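Local coordinates for effector protein B, substrate of the Dot/Icm secretion system (Legionella drancourtii, PDB 4JVS), which probably acts as a GTPase-activating protein, a secreted bacterial effector whose GAP domain is held here beside GDP and aluminum fluoride, at residues Q62-K65 / C66-Y70; G167-I170 / I171-R175. All coordinates share one frame; numbering follows the deposited sequence.

Interaction 1 of 2, residues Q62-K65 / C66-Y70; sequences QLAK and CFNDY
A two-turn stretch of the helix 60-80, in the N-terminal subdomain of the LepB-type GAP domain, is closed where the carbonyls of Gln62-Lys65 meet the amides of Cys66-Asp69. Cys66 N donates to Gln62 O (3.0 Å) and Phe67 N to Leu63 O (2.9 Å), the regular i to i+4 pattern of an alpha helix. The next two bonds, Asn68 N to Ala64 O and Asp69 N to Lys65 O, both measure 2.8 Å. Asn68, with CG beside its own backbone N (chi1 -66°), folds its amide back over Ala64 O. Its ND2 lies close to that oxygen, but the angle is too poor for a bond, and the N-H is spent instead on Val128 O, a fitting use of a buried amide that ties a loop to the helix. The small methyl of Ala64 lies 4.2 Å from Asn68 ND2, on the buried side of the helix. This is an amphipathic helix: Leu63 and Phe67 turn inward, Phe67 meeting Phe34 edge-to-face, whereas Lys65 and Asp69 suit the solvent side with their charged ends. Cys66, a compact side chain with SG anti to the backbone N, packs on Phe34 and Leu37 of the helix 34-45.

Interaction 2 of 2, residues G167-I170 / I171-R175; sequences GQNI and ILQLR
Ile171 N reaches back to Gly167 O in a weak, long bond of 3.4 Å, while its CG1 lies alongside the same carbonyl. Branched and apolar, Ile171 suits a buried position facing Leu63 of the helix 60-80. Leu172 follows, its N bonded to Gln168 O at 2.9 Å. Its CD1 touches Asn169 OD1 at 3.6 Å, which sets an apolar methyl beside the polar pair made with Gln173. Gln173 is gripped twice by Asn169: backbone N to O, and side chain NE2 to OD1, 2.9 Å with an N-H...O angle of 160°. Asn169 has CG anti to the backbone N (chi1 -166°), which carries OD1 forward along the helix, and the Gln173 chain bends at chi2 to bring NE2 back to it. The two amide planes stand 77° apart; OD1 lies near the plane of the Gln173 amide, and NE2 is tilted a little from the Asn169 carbonyl plane. The bond gives each buried or half-buried amide a partner and restrains its rotation. Leu174 N bonds to Ile170 O at 3.1 Å, and Leu174 CD1 comes 4.3 Å from Ile170 CG2, the two forming an apolar ridge against Leu195, Leu199 and Phe202 of the helix 193-214. Arg175 NH1 makes a salt bridge with an acidic side chain of another protein chain. The whole is a buried helix of a helical bundle, in the N-terminal LepB GAP subdomain: Ile170, Ile171 and Leu174 face its sister helices, while Gln168, Asn169, Leu172 and Arg175 face the other protein chain.

Overall arrangement
The two contacts are short stretches of neighbouring helices, 60-80 and 156-177, with centres 12 Å apart, and they pack directly on each other. Leu63 CD1 of interaction 1 lies 3.8 Å from Leu174 CD1 of interaction 2, and is equally close to Ile171 CG1. Further along, Phe67 CE1 rests 3.8 Å from Gly167 CA, a place where the lack of a side chain lets the ring approach the backbone. Phe34 of the helix 34-45 touches both. Interaction 2 also packs against the bound partner protein. Separately, the Gln168 side chain is about 11 Å from the aluminum fluoride and about 13 Å from GDP, near the nucleotide but not in contact with it.

Interaction 1 of 2, residues Q62-K65 / C66-Y70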
# COMPACT_ATOMS: atom_id res chain seq x y z
N GLN A 62 -3.23 -17.74 6.24
CA GLN A 62 -2.32 -18.75 5.70
C GLN A 62 -2.02 -18.50 4.22
O GLN A 62 -0.93 -18.80 3.74
CB GLN A 62 -2.88 -20.17 5.89
CG GLN A 62 -3.33 -20.50 7.32
CD GLN A 62 -2.19 -20.61 8.33
OE1 GLN A 62 -1.27 -21.42 8.17
NE2 GLN A 62 -2.26 -19.80 9.39
N LEU A 63 -2.99 -17.96 3.49
CA LEU A 63 -2.78 -17.67 2.08
C LEU A 63 -1.72 -16.59 1.97
O LEU A 63 -0.86 -16.64 1.09
CB LEU A 63 -4.08 -17.21 1.42
CG LEU A 63 -4.36 -17.72 0.00
CD1 LEU A 63 -5.37 -16.83 -0.70
CD2 LEU A 63 -3.10 -17.82 -0.79
N ALA A 64 -1.78 -15.61 2.87
CA ALA A 64 -0.80 -14.54 2.89
C ALA A 64 0.61 -15.03 3.25
O ALA A 64 1.58 -14.66 2.58
CB ALA A 64 -1.24 -13.41 3.80
N LYS A 65 0.75 -15.86 4.28
CA LYS A 65 2.06 -16.46 4.58
C LYS A 65 2.59 -17.20 3.36
O LYS A 65 3.76 -17.09 3.00
CB LYS A 65 2.00 -17.41 5.78
CG LYS A 65 1.53 -16.75 7.08
CD LYS A 65 0.86 -17.74 8.05
CE LYS A 65 0.24 -17.04 9.27
NZ LYS A 65 1.24 -16.40 10.19
N CYS A 66 1.70 -17.94 2.71
CA CYS A 66 2.04 -18.75 1.56
C CYS A 66 2.56 -17.90 0.40
O CYS A 66 3.57 -18.23 -0.24
CB CYS A 66 0.80 -19.55 1.13
SG CYS A 66 1.05 -20.77 -0.16
N PHE A 67 1.88 -16.80 0.12
CA PHE A 67 2.35 -15.88 -0.91
C PHE A 67 3.65 -15.18 -0.49
O PHE A 67 4.57 -15.01 -1.29
CB PHE A 67 1.29 -14.84 -1.25
CG PHE A 67 1.83 -13.65 -1.97
CD1 PHE A 67 2.15 -13.74 -3.31
CD2 PHE A 67 2.03 -12.45 -1.31
CE1 PHE A 67 2.66 -12.66 -3.98
CE2 PHE A 67 2.53 -11.37 -1.97
CZ PHE A 67 2.85 -11.47 -3.31
N ASN A 68 3.71 -14.78 0.78
CA ASN A 68 4.89 -14.12 1.30
C ASN A 68 6.13 -15.00 1.24
O ASN A 68 7.21 -14.52 0.97
CB ASN A 68 4.63 -13.62 2.72
CG ASN A 68 3.58 -12.52 2.78
OD1 ASN A 68 3.44 -11.74 1.84
ND2 ASN A 68 2.85 -12.46 3.88
N ASP A 69 5.97 -16.29 1.49
CA ASP A 69 7.10 -17.22 1.39
C ASP A 69 7.62 -17.21 -0.04
O ASP A 69 8.83 -17.18 -0.27
CB ASP A 69 6.68 -18.66 1.75
CG ASP A 69 6.36 -18.82 3.21
OD1 ASP A 69 6.63 -17.88 4.00
OD2 ASP A 69 5.84 -19.91 3.58
N TYR A 70 6.72 -17.24 -1.01
CA TYR A 70 7.08 -17.25 -2.41
C TYR A 70 7.77 -15.99 -2.83
O TYR A 70 8.77 -16.03 -3.48
CB TYR A 70 5.87 -17.52 -3.30
CG TYR A 70 6.15 -17.45 -4.76
CD1 TYR A 70 7.00 -18.32 -5.34
CD2 TYR A 70 5.57 -16.51 -5.56
CE1 TYR A 70 7.26 -18.26 -6.63
CE2 TYR A 70 5.84 -16.45 -6.86
CZ TYR A 70 6.69 -17.33 -7.38
OH TYR A 70 7.00 -17.31 -8.69

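Interaction 2 of 2, residues G167-I170 / I171-R175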
# COMPACT_ATOMS: atom_id res chain seq x y z
N GLY A 167 -0.10 -11.50 -7.37
CA GLY A 167 -0.36 -12.43 -6.30
C GLY A 167 -1.25 -11.79 -5.25
O GLY A 167 -2.13 -12.46 -4.70
N GLN A 168 -1.02 -10.50 -5.00
CA GLN A 168 -1.82 -9.74 -4.06
C GLN A 168 -3.28 -9.71 -4.51
O GLN A 168 -4.20 -9.86 -3.71
CB GLN A 168 -1.30 -8.31 -3.95
CG GLN A 168 0.10 -8.20 -3.35
CD GLN A 168 0.49 -6.77 -3.03
OE1 GLN A 168 0.49 -5.89 -3.90
NE2 GLN A 168 0.83 -6.52 -1.77
N ASN A 169 -3.47 -9.54 -5.80
CA ASN A 169 -4.80 -9.40 -6.36
C ASN A 169 -5.61 -10.70 -6.25
O ASN A 169 -6.83 -10.66 -6.08
CB ASN A 169 -4.69 -8.92 -7.80
CG ASN A 169 -6.01 -8.42 -8.36
OD1 ASN A 169 -6.94 -8.12 -7.62
ND2 ASN A 169 -6.09 -8.34 -9.68
N ILE A 170 -4.93 -11.84 -6.35
CA ILE A 170 -5.58 -13.13 -6.18
C ILE A 170 -6.22 -13.20 -4.79
O ILE A 170 -7.38 -13.56 -4.62
CB ILE A 170 -4.58 -14.30 -6.32
CG1 ILE A 170 -3.99 -14.35 -7.74
CG2 ILE A 170 -5.23 -15.63 -5.97
CD1 ILE A 170 -2.97 -15.45 -7.93
N ILE A 171 -5.43 -12.82 -3.79
CA ILE A 171 -5.89 -12.78 -2.41
C ILE A 171 -7.00 -11.76 -2.25
O ILE A 171 -7.97 -12.00 -1.53
CB ILE A 171 -4.72 -12.46 -1.47
CG1 ILE A 171 -3.65 -13.55 -1.59
CG2 ILE A 171 -5.22 -12.27 -0.04
CD1 ILE A 171 -2.53 -13.46 -0.59
N LEU A 172 -6.87 -10.62 -2.93
CA LEU A 172 -7.87 -9.55 -2.91
C LEU A 172 -9.22 -10.05 -3.43
O LEU A 172 -10.26 -9.90 -2.77
CB LEU A 172 -7.42 -8.38 -3.78
CG LEU A 172 -7.88 -6.94 -3.50
CD1 LEU A 172 -7.75 -6.07 -4.73
CD2 LEU A 172 -9.28 -6.85 -2.95
N GLN A 173 -9.20 -10.61 -4.64
CA GLN A 173 -10.44 -11.06 -5.26
C GLN A 173 -11.11 -12.15 -4.43
O GLN A 173 -12.34 -12.16 -4.31
CB GLN A 173 -10.19 -11.52 -6.70
CG GLN A 173 -9.60 -10.44 -7.59
CD GLN A 173 -10.46 -9.19 -7.68
OE1 GLN A 173 -11.68 -9.25 -7.52
NE2 GLN A 173 -9.83 -8.05 -7.93
N LEU A 174 -10.32 -13.03 -3.82
CA LEU A 174 -10.87 -14.07 -2.95
C LEU A 174 -11.52 -13.50 -1.69
O LEU A 174 -12.60 -13.93 -1.30
CB LEU A 174 -9.80 -15.10 -2.57
CG LEU A 174 -9.20 -15.94 -3.70
CD1 LEU A 174 -8.23 -16.99 -3.15
CD2 LEU A 174 -10.29 -16.59 -4.55
N ARG A 175 -10.86 -12.52 -1.07
CA ARG A 175 -11.39 -11.85 0.12
C ARG A 175 -12.68 -11.10 -0.24
O ARG A 175 -13.61 -11.04 0.57
CB ARG A 175 -10.35 -10.88 0.71
CG ARG A 175 -10.36 -10.77 2.23
CD ARG A 175 -10.51 -9.32 2.74
NE ARG A 175 -9.52 -8.41 2.16
CZ ARG A 175 -9.82 -7.24 1.57
NH1 ARG A 175 -11.09 -6.83 1.48
NH2 ARG A 175 -8.85 -6.48 1.06